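Local coordinates for protein putative pectin lyase (Geobacillus virus E2, PDB 7CHU) that serves as the trimeric tailspike of a deep-sea thermophilic bacteriophage and probably recognises, and may cleave, polysaccharide on the surface of the host cell, at residues A[506-509]-A[510-514]; A[468-472]-A[473-477]; A[496-499]-A[500-503]; A[426-429]-A[430-433]; A[397-400]-A[401-404]. One frame throughout, in Å; residues are numbered along the deposited sequence.

Contact 1 (A[506-509]-A[510-514]); sequences FKDN and TGTVK
Asp508 and Thr510 make the main polar contact of this tight turn. The hydroxyl OG1 of Thr510 donates to OD1 of Asp508 over 2.6 Å, on the syn side, 19° out of the carboxylate plane. The backbone N of Thr510 reaches the same OD1 at 3.0 Å, but from above that plane. Two donors of one residue therefore grip one oxygen and fix the carboxylate's rotation. The chi1 of Asp508, 65°, sets CG between its backbone N and carbonyl carbon, and from there OD1 reaches Thr510. The other oxygen, OD2, accepts from a water and lies 3.4 Å from CD of Lys514.

Backbone bonds come second. The segment is a beta hairpin, with strands 503-507 and 513-515 joined by a type I turn from Asp508 to Gly511. Phe506 and Lys514 are a hydrogen-bonded pair, with Lys514 N to Phe506 O at 2.7 Å. Asp508 N donates to Thr512 O at 3.0 Å, and Gly511 N closes the turn on Asp508 O at 2.9 Å. Gly511 has a positive phi of 80°, where a side chain would jam against the preceding carbonyl oxygen.

Apolar contact lies on the face of Lys507 and Val513. The side chains cross, CE of Lys507 3.6 Å from CG2 of Val513, and Lys507 NZ goes on to Thr490 O. On the other face, Phe506 and Lys514 pack on Leu518 of a second subunit.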
loop_
_atom_site.group_PDB
_atom_site.type_symbol
_atom_site.label_atom_id
_atom_site.label_comp_id
_atom_site.label_asym_id
_atom_site.label_seq_id
_atom_site.Cartn_x
_atom_site.Cartn_y
_atom_site.Cartn_z
ATOM N N PHE A 506 44.702 49.666 -3.012
ATOM C CA PHE A 506 44.498 48.793 -4.159
ATOM C C PHE A 506 45.827 48.131 -4.497
ATOM O O PHE A 506 46.827 48.824 -4.725
ATOM C CB PHE A 506 43.965 49.596 -5.351
ATOM C CG PHE A 506 43.643 48.762 -6.571
ATOM C CD1 PHE A 506 42.575 47.881 -6.551
ATOM C CD2 PHE A 506 44.367 48.909 -7.750
ATOM C CE1 PHE A 506 42.254 47.131 -7.678
ATOM C CE2 PHE A 506 44.059 48.155 -8.881
ATOM C CZ PHE A 506 42.991 47.265 -8.838
ATOM N N LYS A 507 45.861 46.797 -4.518
ATOM C CA LYS A 507 47.012 46.103 -5.088
ATOM C C LYS A 507 46.735 45.895 -6.567
ATOM O O LYS A 507 45.823 45.144 -6.936
ATOM C CB LYS A 507 47.285 44.772 -4.395
ATOM C CG LYS A 507 48.388 43.962 -5.060
ATOM C CD LYS A 507 48.642 42.609 -4.332
ATOM C CE LYS A 507 49.503 42.809 -3.090
ATOM N NZ LYS A 507 49.796 41.534 -2.357
ATOM N N ASP A 508 47.529 46.536 -7.425
ATOM C CA ASP A 508 47.138 46.579 -8.829
ATOM C C ASP A 508 47.678 45.358 -9.577
ATOM O O ASP A 508 48.227 44.414 -9.000
ATOM C CB ASP A 508 47.531 47.916 -9.476
ATOM C CG ASP A 508 49.045 48.150 -9.543
ATOM O OD1 ASP A 508 49.822 47.182 -9.348
ATOM O OD2 ASP A 508 49.452 49.320 -9.805
ATOM N N ASN A 509 47.500 45.382 -10.894
ATOM C CA ASN A 509 47.897 44.272 -11.741
ATOM C C ASN A 509 49.390 43.988 -11.680
ATOM O O ASN A 509 49.805 42.894 -12.058
ATOM C CB ASN A 509 47.482 44.551 -13.179
ATOM C CG ASN A 509 47.491 43.292 -14.046
ATOM O OD1 ASN A 509 46.859 42.284 -13.721
ATOM N ND2 ASN A 509 48.230 43.348 -15.129
ATOM N N THR A 510 50.208 44.938 -11.235
ATOM C CA THR A 510 51.645 44.698 -11.128
ATOM C C THR A 510 52.032 44.072 -9.789
ATOM O O THR A 510 53.226 43.854 -9.539
ATOM C CB THR A 510 52.434 46.013 -11.343
ATOM O OG1 THR A 510 52.302 46.868 -10.196
ATOM C CG2 THR A 510 51.937 46.759 -12.587
ATOM N N GLY A 511 51.058 43.794 -8.913
ATOM C CA GLY A 511 51.358 43.275 -7.599
ATOM C C GLY A 511 51.806 44.307 -6.588
ATOM O O GLY A 511 52.215 43.938 -5.480
ATOM N N THR A 512 51.718 45.582 -6.919
ATOM C CA THR A 512 52.151 46.670 -6.053
ATOM C C THR A 512 50.955 47.250 -5.293
ATOM O O THR A 512 49.920 47.561 -5.893
ATOM C CB THR A 512 52.841 47.739 -6.908
ATOM O OG1 THR A 512 53.909 47.127 -7.641
ATOM C CG2 THR A 512 53.401 48.880 -6.058
ATOM N N VAL A 513 51.086 47.373 -3.978
ATOM C CA VAL A 513 50.023 47.962 -3.163
ATOM C C VAL A 513 50.109 49.477 -3.254
ATOM O O VAL A 513 51.153 50.063 -2.954
ATOM C CB VAL A 513 50.116 47.509 -1.705
ATOM C CG1 VAL A 513 49.030 48.228 -0.846
ATOM C CG2 VAL A 513 49.967 46.013 -1.626
ATOM N N LYS A 514 49.021 50.110 -3.680
ATOM C CA LYS A 514 48.967 51.559 -3.797
ATOM C C LYS A 514 47.826 52.113 -2.953
ATOM O O LYS A 514 46.827 51.431 -2.714
ATOM C CB LYS A 514 48.799 51.978 -5.253
ATOM C CG LYS A 514 49.787 51.266 -6.160
ATOM C CD LYS A 514 49.761 51.816 -7.537
ATOM C CE LYS A 514 50.576 53.074 -7.623
ATOM N NZ LYS A 514 52.015 52.753 -7.419
HETATM O O HOH W 1 51.859 50.124 -10.701
#

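Contact 2 (A[468-472]-A[473-477]); sequences NVTLD and GIKPK
Lys477 and Asn468 meet at the end away from the turn of a beta hairpin, in which strand 459-469 turns back into strand 474-476. NZ of Lys477 donates to OD1 of Asn468 at 2.8 Å, tilted only 15° from the amide plane. It also donates to Lys475 O, two residues back in the chain. Asn468 N reaches that same oxygen at 3.1 Å, and the two donors come from opposite faces of the carbonyl plane. Lys477 bends at chi2 and chi4, which folds NZ back to these two acceptors. ND2 of the buried Asn468 is held by Asp444 O, so both ends of its amide are bonded.

The apolar face here is close as well. Val469 and Ile474 lie side by side and point the same way, with CG1 of Val469 3.8 Å from CD1 of Ile474. Ile474 also packs on Val478 of the third subunit, so the hairpin forms part of the trimer interface.

The turn end is more open and holds an ordered water. Thr470 OG1 accepts from Asp472 N, which makes an ST turn, and only weakly from Gly473 N. Lys475 runs extended beyond CG across this end. Its CE passes 3.5 Å from Thr470 OG1, crossing that side chain at about a right angle. The tip then forms a salt bridge with Asp472 and gives a further bond to the water. In the salt bridge, NZ of Lys475 meets the syn lone pair of Asp472 OD1 at 2.9 Å.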
loop_
_atom_site.group_PDB
_atom_site.type_symbol
_atom_site.label_atom_id
_atom_site.label_comp_id
_atom_site.label_asym_id
_atom_site.label_seq_id
_atom_site.Cartn_x
_atom_site.Cartn_y
_atom_site.Cartn_z
ATOM N N ASN A 468 21.986 42.827 -6.414
ATOM C CA ASN A 468 21.649 42.027 -7.584
ATOM C C ASN A 468 22.941 41.584 -8.249
ATOM O O ASN A 468 23.870 42.380 -8.406
ATOM C CB ASN A 468 20.799 42.806 -8.594
ATOM C CG ASN A 468 19.431 43.145 -8.067
ATOM O OD1 ASN A 468 19.235 44.217 -7.489
ATOM N ND2 ASN A 468 18.462 42.253 -8.285
ATOM N N VAL A 469 23.010 40.325 -8.636
ATOM C CA VAL A 469 24.121 39.822 -9.422
ATOM C C VAL A 469 23.538 39.502 -10.786
ATOM O O VAL A 469 22.682 38.618 -10.901
ATOM C CB VAL A 469 24.770 38.594 -8.772
ATOM C CG1 VAL A 469 25.811 37.970 -9.702
ATOM C CG2 VAL A 469 25.398 38.996 -7.431
ATOM N N THR A 470 23.929 40.258 -11.807
ATOM C CA THR A 470 23.377 40.035 -13.143
ATOM C C THR A 470 24.494 39.855 -14.172
ATOM O O THR A 470 25.681 39.894 -13.858
ATOM C CB THR A 470 22.435 41.177 -13.561
ATOM O OG1 THR A 470 23.191 42.318 -14.009
ATOM C CG2 THR A 470 21.522 41.578 -12.416
ATOM N N LEU A 471 24.081 39.670 -15.427
ATOM C CA LEU A 471 25.021 39.461 -16.515
ATOM C C LEU A 471 25.830 40.706 -16.815
ATOM O O LEU A 471 26.889 40.600 -17.438
ATOM C CB LEU A 471 24.287 39.025 -17.780
ATOM C CG LEU A 471 23.835 37.559 -17.771
ATOM C CD1 LEU A 471 22.701 37.369 -18.768
ATOM C CD2 LEU A 471 24.987 36.635 -18.084
ATOM N N ASP A 472 25.382 41.878 -16.382
ATOM C CA ASP A 472 26.134 43.078 -16.705
ATOM C C ASP A 472 26.687 43.792 -15.475
ATOM O O ASP A 472 27.383 44.804 -15.631
ATOM C CB ASP A 472 25.287 44.020 -17.571
ATOM C CG ASP A 472 23.960 44.381 -16.946
ATOM O OD1 ASP A 472 23.859 44.528 -15.697
ATOM O OD2 ASP A 472 22.990 44.536 -17.714
ATOM N N GLY A 473 26.441 43.288 -14.263
ATOM C CA GLY A 473 27.174 43.816 -13.128
ATOM C C GLY A 473 26.790 43.261 -11.768
ATOM O O GLY A 473 25.733 42.631 -11.622
ATOM N N ILE A 474 27.671 43.465 -10.785
ATOM C CA ILE A 474 27.379 43.208 -9.375
ATOM C C ILE A 474 26.858 44.516 -8.811
ATOM O O ILE A 474 27.588 45.518 -8.806
ATOM C CB ILE A 474 28.632 42.758 -8.603
ATOM C CG1 ILE A 474 29.422 41.660 -9.331
ATOM C CG2 ILE A 474 28.296 42.469 -7.122
ATOM C CD1 ILE A 474 28.652 40.420 -9.662
ATOM N N LYS A 475 25.606 44.519 -8.347
ATOM C CA LYS A 475 24.842 45.756 -8.148
ATOM C C LYS A 475 24.419 45.949 -6.700
ATOM O O LYS A 475 23.283 45.617 -6.324
ATOM C CB LYS A 475 23.622 45.787 -9.070
ATOM C CG LYS A 475 23.987 45.683 -10.548
ATOM C CD LYS A 475 22.744 45.735 -11.456
ATOM C CE LYS A 475 23.149 45.599 -12.920
ATOM N NZ LYS A 475 21.996 45.730 -13.892
ATOM N N PRO A 476 25.284 46.520 -5.859
ATOM C CA PRO A 476 24.921 46.722 -4.452
ATOM C C PRO A 476 24.014 47.933 -4.288
ATOM O O PRO A 476 24.298 49.018 -4.812
ATOM C CB PRO A 476 26.277 46.944 -3.770
ATOM C CG PRO A 476 27.120 47.586 -4.829
ATOM C CD PRO A 476 26.663 46.975 -6.143
ATOM N N LYS A 477 22.917 47.741 -3.559
ATOM C CA LYS A 477 21.993 48.822 -3.228
ATOM C C LYS A 477 22.330 49.476 -1.903
ATOM O O LYS A 477 21.683 50.456 -1.523
ATOM C CB LYS A 477 20.549 48.304 -3.182
ATOM C CG LYS A 477 20.112 47.554 -4.450
ATOM C CD LYS A 477 20.283 48.446 -5.667
ATOM C CE LYS A 477 19.755 47.821 -6.969
ATOM N NZ LYS A 477 20.598 46.688 -7.472
HETATM O O HOH W 2 21.168 43.719 -15.551
#

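Contact 3 (A[496-499]-A[500-503]); sequences FVDS and ADNK
Asp498 and Asp501 meet across the turn, their side chains crossing at about a right angle. The two carboxylate planes are 67° apart. OD1 of Asp501 lies 3.4 Å from CB of Asp498, and 4.0 Å from its OD2. Two like charges this close would probably repel, but Lys505 makes a salt bridge to OD2 of each.

The remaining oxygens hold backbone. Asp498 extends with CG anti to its N (chi1 -171°), which brings OD1 to the backbone N of Ala500. There Ala500 N donates to it at 2.9 Å, from above the carboxylate plane. Asp501 OD1 takes Lys503 N in the same manner, two residues on, and so forms an Asx turn. This is the tight connection of a beta hairpin, between strands 494-498 and 503-507 of a small antiparallel sheet. Its centre is the carbonyl of Asp498, which accepts from both Asn502 N and Asp501 N.

Val497 turns the other way. Its CG1 lies 3.7 Å from the carbonyl carbon of Asn502, and its side chain packs on Phe506 of the third subunit. A water donates to both Ser499 O and Asn502 OD1.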
loop_
_atom_site.group_PDB
_atom_site.type_symbol
_atom_site.label_atom_id
_atom_site.label_comp_id
_atom_site.label_asym_id
_atom_site.label_seq_id
_atom_site.Cartn_x
_atom_site.Cartn_y
_atom_site.Cartn_z
ATOM N N PHE A 496 40.922 46.841 -0.950
ATOM C CA PHE A 496 40.803 46.457 0.461
ATOM C C PHE A 496 41.130 47.665 1.331
ATOM O O PHE A 496 41.742 48.626 0.873
ATOM C CB PHE A 496 41.739 45.297 0.821
ATOM C CG PHE A 496 43.210 45.637 0.721
ATOM C CD1 PHE A 496 43.993 45.759 1.861
ATOM C CD2 PHE A 496 43.809 45.831 -0.522
ATOM C CE1 PHE A 496 45.349 46.070 1.760
ATOM C CE2 PHE A 496 45.162 46.140 -0.638
ATOM C CZ PHE A 496 45.936 46.255 0.507
ATOM N N VAL A 497 40.735 47.593 2.596
ATOM C CA VAL A 497 41.259 48.475 3.633
ATOM C C VAL A 497 42.376 47.740 4.376
ATOM O O VAL A 497 42.165 46.648 4.925
ATOM C CB VAL A 497 40.154 48.922 4.596
ATOM C CG1 VAL A 497 40.754 49.741 5.739
ATOM C CG2 VAL A 497 39.107 49.738 3.860
ATOM N N ASP A 498 43.564 48.337 4.385
ATOM C CA ASP A 498 44.747 47.758 5.016
ATOM C C ASP A 498 44.656 47.861 6.542
ATOM O O ASP A 498 44.593 48.965 7.088
ATOM C CB ASP A 498 45.981 48.498 4.500
ATOM C CG ASP A 498 47.292 47.848 4.911
ATOM O OD1 ASP A 498 47.328 46.984 5.813
ATOM O OD2 ASP A 498 48.317 48.218 4.328
ATOM N N SER A 499 44.730 46.720 7.236
ATOM C CA SER A 499 44.646 46.743 8.693
ATOM C C SER A 499 45.876 47.364 9.342
ATOM O O SER A 499 45.819 47.696 10.527
ATOM C CB SER A 499 44.424 45.326 9.243
ATOM O OG SER A 499 45.514 44.478 8.924
ATOM N N ALA A 500 46.968 47.548 8.596
ATOM C CA ALA A 500 48.143 48.227 9.136
ATOM C C ALA A 500 47.858 49.691 9.437
ATOM O O ALA A 500 48.342 50.224 10.438
ATOM C CB ALA A 500 49.310 48.115 8.156
ATOM N N ASP A 501 47.086 50.371 8.575
ATOM C CA ASP A 501 46.874 51.802 8.751
ATOM C C ASP A 501 45.436 52.238 8.480
ATOM O O ASP A 501 45.174 53.447 8.451
ATOM C CB ASP A 501 47.838 52.593 7.852
ATOM C CG ASP A 501 47.779 52.156 6.390
ATOM O OD1 ASP A 501 46.785 51.499 5.988
ATOM O OD2 ASP A 501 48.729 52.472 5.639
ATOM N N ASN A 502 44.503 51.303 8.272
ATOM C CA ASN A 502 43.082 51.625 8.079
ATOM C C ASN A 502 42.856 52.543 6.875
ATOM O O ASN A 502 41.931 53.352 6.858
ATOM C CB ASN A 502 42.472 52.239 9.342
ATOM C CG ASN A 502 42.462 51.276 10.505
ATOM O OD1 ASN A 502 42.114 50.095 10.359
ATOM N ND2 ASN A 502 42.852 51.769 11.674
ATOM N N LYS A 503 43.682 52.404 5.847
ATOM C CA LYS A 503 43.517 53.158 4.617
ATOM C C LYS A 503 42.977 52.269 3.498
ATOM O O LYS A 503 43.320 51.079 3.411
ATOM C CB LYS A 503 44.847 53.773 4.195
ATOM C CG LYS A 503 45.258 54.917 5.102
ATOM C CD LYS A 503 46.560 55.532 4.661
ATOM C CE LYS A 503 46.930 56.704 5.564
ATOM N NZ LYS A 503 48.236 57.240 5.112
HETATM O O HOH W 3 43.004 48.062 11.558
#

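Contact 4 (A[426-429]-A[430-433]); sequences QPKG and TNAS
The chain reverses through a type I beta turn from Lys428 to Asn431, closed by Asn431 N on Lys428 O at 3.3 Å. The turn lies in the loop that leads from strand 423-426 to strand 433-438.

Gln426 spans the base of this loop. Its chain is extended, with CG anti to the backbone N (chi1 -175°), and it carries the amide across to Ser433. NE2 of Gln426 donates to Ser433 OG at 2.9 Å, with the hydroxyl nearly in the amide plane. The CG of Gln426 also touches that oxygen at 3.5 Å. Both groups are buried and have further partners. OE1 of Gln426 accepts from Ser454 N, its NE2 also serves Asn452 O, and Ser433 OG is bonded to Asn416 O. The amide is thus bonded at both its ends and its rotation is fixed.

The outer side of the turn is built differently. Lys428 lies extended there and crosses Thr430 and Asn431 with its methylenes. Asn431 in turn packs on Asp440 of a second subunit. At the exposed corner, Thr430 OG1 rests against the Lys428 chain, 3.5 Å from CE and 3.6 Å from CG.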
loop_
_atom_site.group_PDB
_atom_site.type_symbol
_atom_site.label_atom_id
_atom_site.label_comp_id
_atom_site.label_asym_id
_atom_site.label_seq_id
_atom_site.Cartn_x
_atom_site.Cartn_y
_atom_site.Cartn_z
ATOM N N GLN A 426 5.941 37.656 7.427
ATOM C CA GLN A 426 7.011 37.439 8.392
ATOM C C GLN A 426 6.441 36.635 9.551
ATOM O O GLN A 426 5.701 37.195 10.379
ATOM C CB GLN A 426 7.571 38.781 8.890
ATOM C CG GLN A 426 8.763 38.664 9.816
ATOM C CD GLN A 426 9.285 40.037 10.259
ATOM O OE1 GLN A 426 8.770 40.639 11.206
ATOM N NE2 GLN A 426 10.301 40.535 9.569
ATOM N N PRO A 427 6.755 35.338 9.666
ATOM C CA PRO A 427 6.103 34.510 10.700
ATOM C C PRO A 427 6.453 34.905 12.121
ATOM O O PRO A 427 5.555 34.997 12.967
ATOM C CB PRO A 427 6.604 33.096 10.371
ATOM C CG PRO A 427 7.022 33.146 8.990
ATOM C CD PRO A 427 7.563 34.519 8.753
ATOM N N LYS A 428 7.739 35.119 12.421
ATOM C CA LYS A 428 8.191 35.512 13.756
ATOM C C LYS A 428 8.478 37.009 13.762
ATOM O O LYS A 428 9.472 37.458 13.180
ATOM C CB LYS A 428 9.430 34.723 14.174
ATOM C CG LYS A 428 9.937 35.084 15.576
ATOM C CD LYS A 428 10.783 33.960 16.142
ATOM C CE LYS A 428 10.995 34.090 17.650
ATOM N NZ LYS A 428 11.681 32.890 18.203
ATOM N N GLY A 429 7.625 37.777 14.450
ATOM C CA GLY A 429 7.687 39.229 14.382
ATOM C C GLY A 429 8.873 39.847 15.091
ATOM O O GLY A 429 9.179 41.021 14.854
ATOM N N THR A 430 9.548 39.095 15.957
ATOM C CA THR A 430 10.689 39.638 16.685
ATOM C C THR A 430 12.001 39.481 15.939
ATOM O O THR A 430 13.024 39.990 16.417
ATOM C CB THR A 430 10.833 38.986 18.078
ATOM O OG1 THR A 430 10.936 37.563 17.949
ATOM C CG2 THR A 430 9.644 39.329 18.979
ATOM N N ASN A 431 12.006 38.798 14.786
ATOM C CA ASN A 431 13.229 38.560 14.031
ATOM C C ASN A 431 13.139 39.233 12.669
ATOM O O ASN A 431 12.051 39.395 12.113
ATOM C CB ASN A 431 13.499 37.067 13.845
ATOM C CG ASN A 431 13.717 36.338 15.172
ATOM O OD1 ASN A 431 13.956 36.957 16.205
ATOM N ND2 ASN A 431 13.613 35.016 15.142
ATOM N N ALA A 432 14.296 39.629 12.141
ATOM C CA ALA A 432 14.386 40.119 10.770
ATOM C C ALA A 432 14.068 38.994 9.775
ATOM O O ALA A 432 13.811 37.846 10.151
ATOM C CB ALA A 432 15.780 40.693 10.511
ATOM N N SER A 433 14.093 39.329 8.483
ATOM C CA SER A 433 13.921 38.355 7.419
ATOM C C SER A 433 15.007 38.584 6.379
ATOM O O SER A 433 15.362 39.735 6.103
ATOM C CB SER A 433 12.553 38.494 6.763
ATOM O OG SER A 433 11.538 38.574 7.746
#

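Contact 5 (A[397-400]-A[401-404]); sequences LGWN and RSYI
Ser402 sits over one face of the Trp399 indole. Its CB is 4.0 Å from the centroid of the six-membered ring and 21° off the normal, a CH-pi contact. Trp399 takes a chi1 of 66°, which sets the ring between its own backbone N and carbonyl carbon and lays it under Ser402. A water links the polar parts of the pair, accepting from Trp399 NE1 at 3.0 Å and donating to Ser402 OG at 2.9 Å. A second water joins that OG to Arg401 N. On the same side of the hairpin, Leu397 CD2 and Ile404 CD1 lie side by side at 4.1 Å. The Leu397 methyl also meets the edge of the indole.

The backbone sets these positions. Trp399 and Ser402 are a hydrogen-bonded pair, closed by a type II' turn with Asn400 at a positive phi of 50°. Leu397 and Ile404 form the next such pair. Gly398 lies between them, opposite Tyr403, and its CA is 3.0 Å from Ser402 O.

Farther out, Ser402 OG bonds Gln415 OE1, and Arg401 makes a salt bridge with Asp440 of a second subunit. Leu397 and Ile404 each meet their own counterparts in both other subunits, at the centre of the trimer. The hairpin pairs strand 398-399 with 402-407, between strand 385-387 on one flank and strand 410-415 on the other.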
loop_
_atom_site.group_PDB
_atom_site.type_symbol
_atom_site.label_atom_id
_atom_site.label_comp_id
_atom_site.label_asym_id
_atom_site.label_seq_id
_atom_site.Cartn_x
_atom_site.Cartn_y
_atom_site.Cartn_z
ATOM N N LEU A 397 9.509 23.435 -0.005
ATOM C CA LEU A 397 10.219 22.679 1.016
ATOM C C LEU A 397 10.467 23.603 2.190
ATOM O O LEU A 397 10.708 24.802 1.999
ATOM C CB LEU A 397 11.544 22.120 0.476
ATOM C CG LEU A 397 12.341 21.177 1.381
ATOM C CD1 LEU A 397 13.145 20.195 0.536
ATOM C CD2 LEU A 397 13.275 21.923 2.298
ATOM N N GLY A 398 10.384 23.072 3.403
ATOM C CA GLY A 398 10.638 23.926 4.544
ATOM C C GLY A 398 10.581 23.175 5.854
ATOM O O GLY A 398 10.084 22.040 5.948
ATOM N N TRP A 399 11.137 23.826 6.864
ATOM C CA TRP A 399 10.993 23.397 8.241
ATOM C C TRP A 399 11.114 24.637 9.105
ATOM O O TRP A 399 11.867 25.559 8.778
ATOM C CB TRP A 399 12.041 22.365 8.636
ATOM C CG TRP A 399 13.390 22.938 8.629
ATOM C CD1 TRP A 399 14.072 23.470 9.697
ATOM C CD2 TRP A 399 14.246 23.061 7.493
ATOM N NE1 TRP A 399 15.311 23.919 9.280
ATOM C CE2 TRP A 399 15.440 23.679 7.932
ATOM C CE3 TRP A 399 14.120 22.718 6.140
ATOM C CZ2 TRP A 399 16.499 23.945 7.067
ATOM C CZ3 TRP A 399 15.172 22.980 5.285
ATOM C CH2 TRP A 399 16.348 23.577 5.747
ATOM N N ASN A 400 10.360 24.661 10.204
ATOM C CA ASN A 400 10.324 25.858 11.021
ATOM C C ASN A 400 10.059 27.093 10.160
ATOM O O ASN A 400 9.040 27.142 9.468
ATOM C CB ASN A 400 11.616 26.006 11.810
ATOM C CG ASN A 400 11.383 26.733 13.090
ATOM O OD1 ASN A 400 10.282 26.672 13.632
ATOM N ND2 ASN A 400 12.382 27.468 13.564
ATOM N N ARG A 401 10.958 28.086 10.168
ATOM C CA ARG A 401 10.770 29.283 9.345
ATOM C C ARG A 401 11.813 29.391 8.230
ATOM O O ARG A 401 12.150 30.497 7.777
ATOM C CB ARG A 401 10.756 30.535 10.219
ATOM C CG ARG A 401 9.531 30.595 11.126
ATOM C CD ARG A 401 9.658 31.684 12.205
ATOM N NE ARG A 401 10.548 31.264 13.282
ATOM C CZ ARG A 401 11.748 31.795 13.503
ATOM N NH1 ARG A 401 12.197 32.779 12.725
ATOM N NH2 ARG A 401 12.491 31.344 14.509
ATOM N N SER A 402 12.291 28.243 7.757
ATOM C CA SER A 402 13.261 28.136 6.668
ATOM C C SER A 402 12.563 27.560 5.437
ATOM O O SER A 402 12.005 26.459 5.504
ATOM C CB SER A 402 14.435 27.228 7.078
ATOM O OG SER A 402 15.115 27.722 8.232
ATOM N N TYR A 403 12.562 28.303 4.327
ATOM C CA TYR A 403 11.692 27.978 3.198
ATOM C C TYR A 403 12.443 27.968 1.879
ATOM O O TYR A 403 13.243 28.865 1.597
ATOM C CB TYR A 403 10.521 28.971 3.061
ATOM C CG TYR A 403 9.751 29.224 4.326
ATOM C CD1 TYR A 403 9.075 28.198 4.972
ATOM C CD2 TYR A 403 9.692 30.490 4.870
ATOM C CE1 TYR A 403 8.366 28.435 6.131
ATOM C CE2 TYR A 403 9.002 30.731 6.020
ATOM C CZ TYR A 403 8.322 29.709 6.643
ATOM O OH TYR A 403 7.621 29.973 7.800
ATOM N N ILE A 404 12.158 26.960 1.061
ATOM C CA ILE A 404 12.445 26.982 -0.373
ATOM C C ILE A 404 11.107 27.182 -1.063
ATOM O O ILE A 404 10.180 26.382 -0.879
ATOM C CB ILE A 404 13.127 25.687 -0.848
ATOM C CG1 ILE A 404 14.462 25.495 -0.114
ATOM C CG2 ILE A 404 13.342 25.718 -2.360
ATOM C CD1 ILE A 404 15.186 24.266 -0.501
HETATM O O HOH W 4 16.966 26.361 10.011
HETATM O O HOH W 5 13.729 28.519 10.648
HETATM O O HOH W 6 6.095 28.254 8.810
#

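In the fold
The five contacts follow one another along the chain; none nests in or crosses another. Contact 5 comes first. It closes a hairpin where the stacked parallel strands, as in a pectate lyase-like beta-helix, give way to antiparallel ones. Contact 4 closes the loop between strands 423-426 and 433-438. It touches contact 5, with Pro427 on Tyr403 and Lys428 on Arg401. Contact 2 ends the hairpin of strands 459-469 and 474-476, its centre about 27 Å from those of contacts 4 and 5. Contacts 3 and 1 are successive turns of the C-terminal three-stranded sheet, and Phe496 packs on Val513 between them. All five lie against neighbouring subunits.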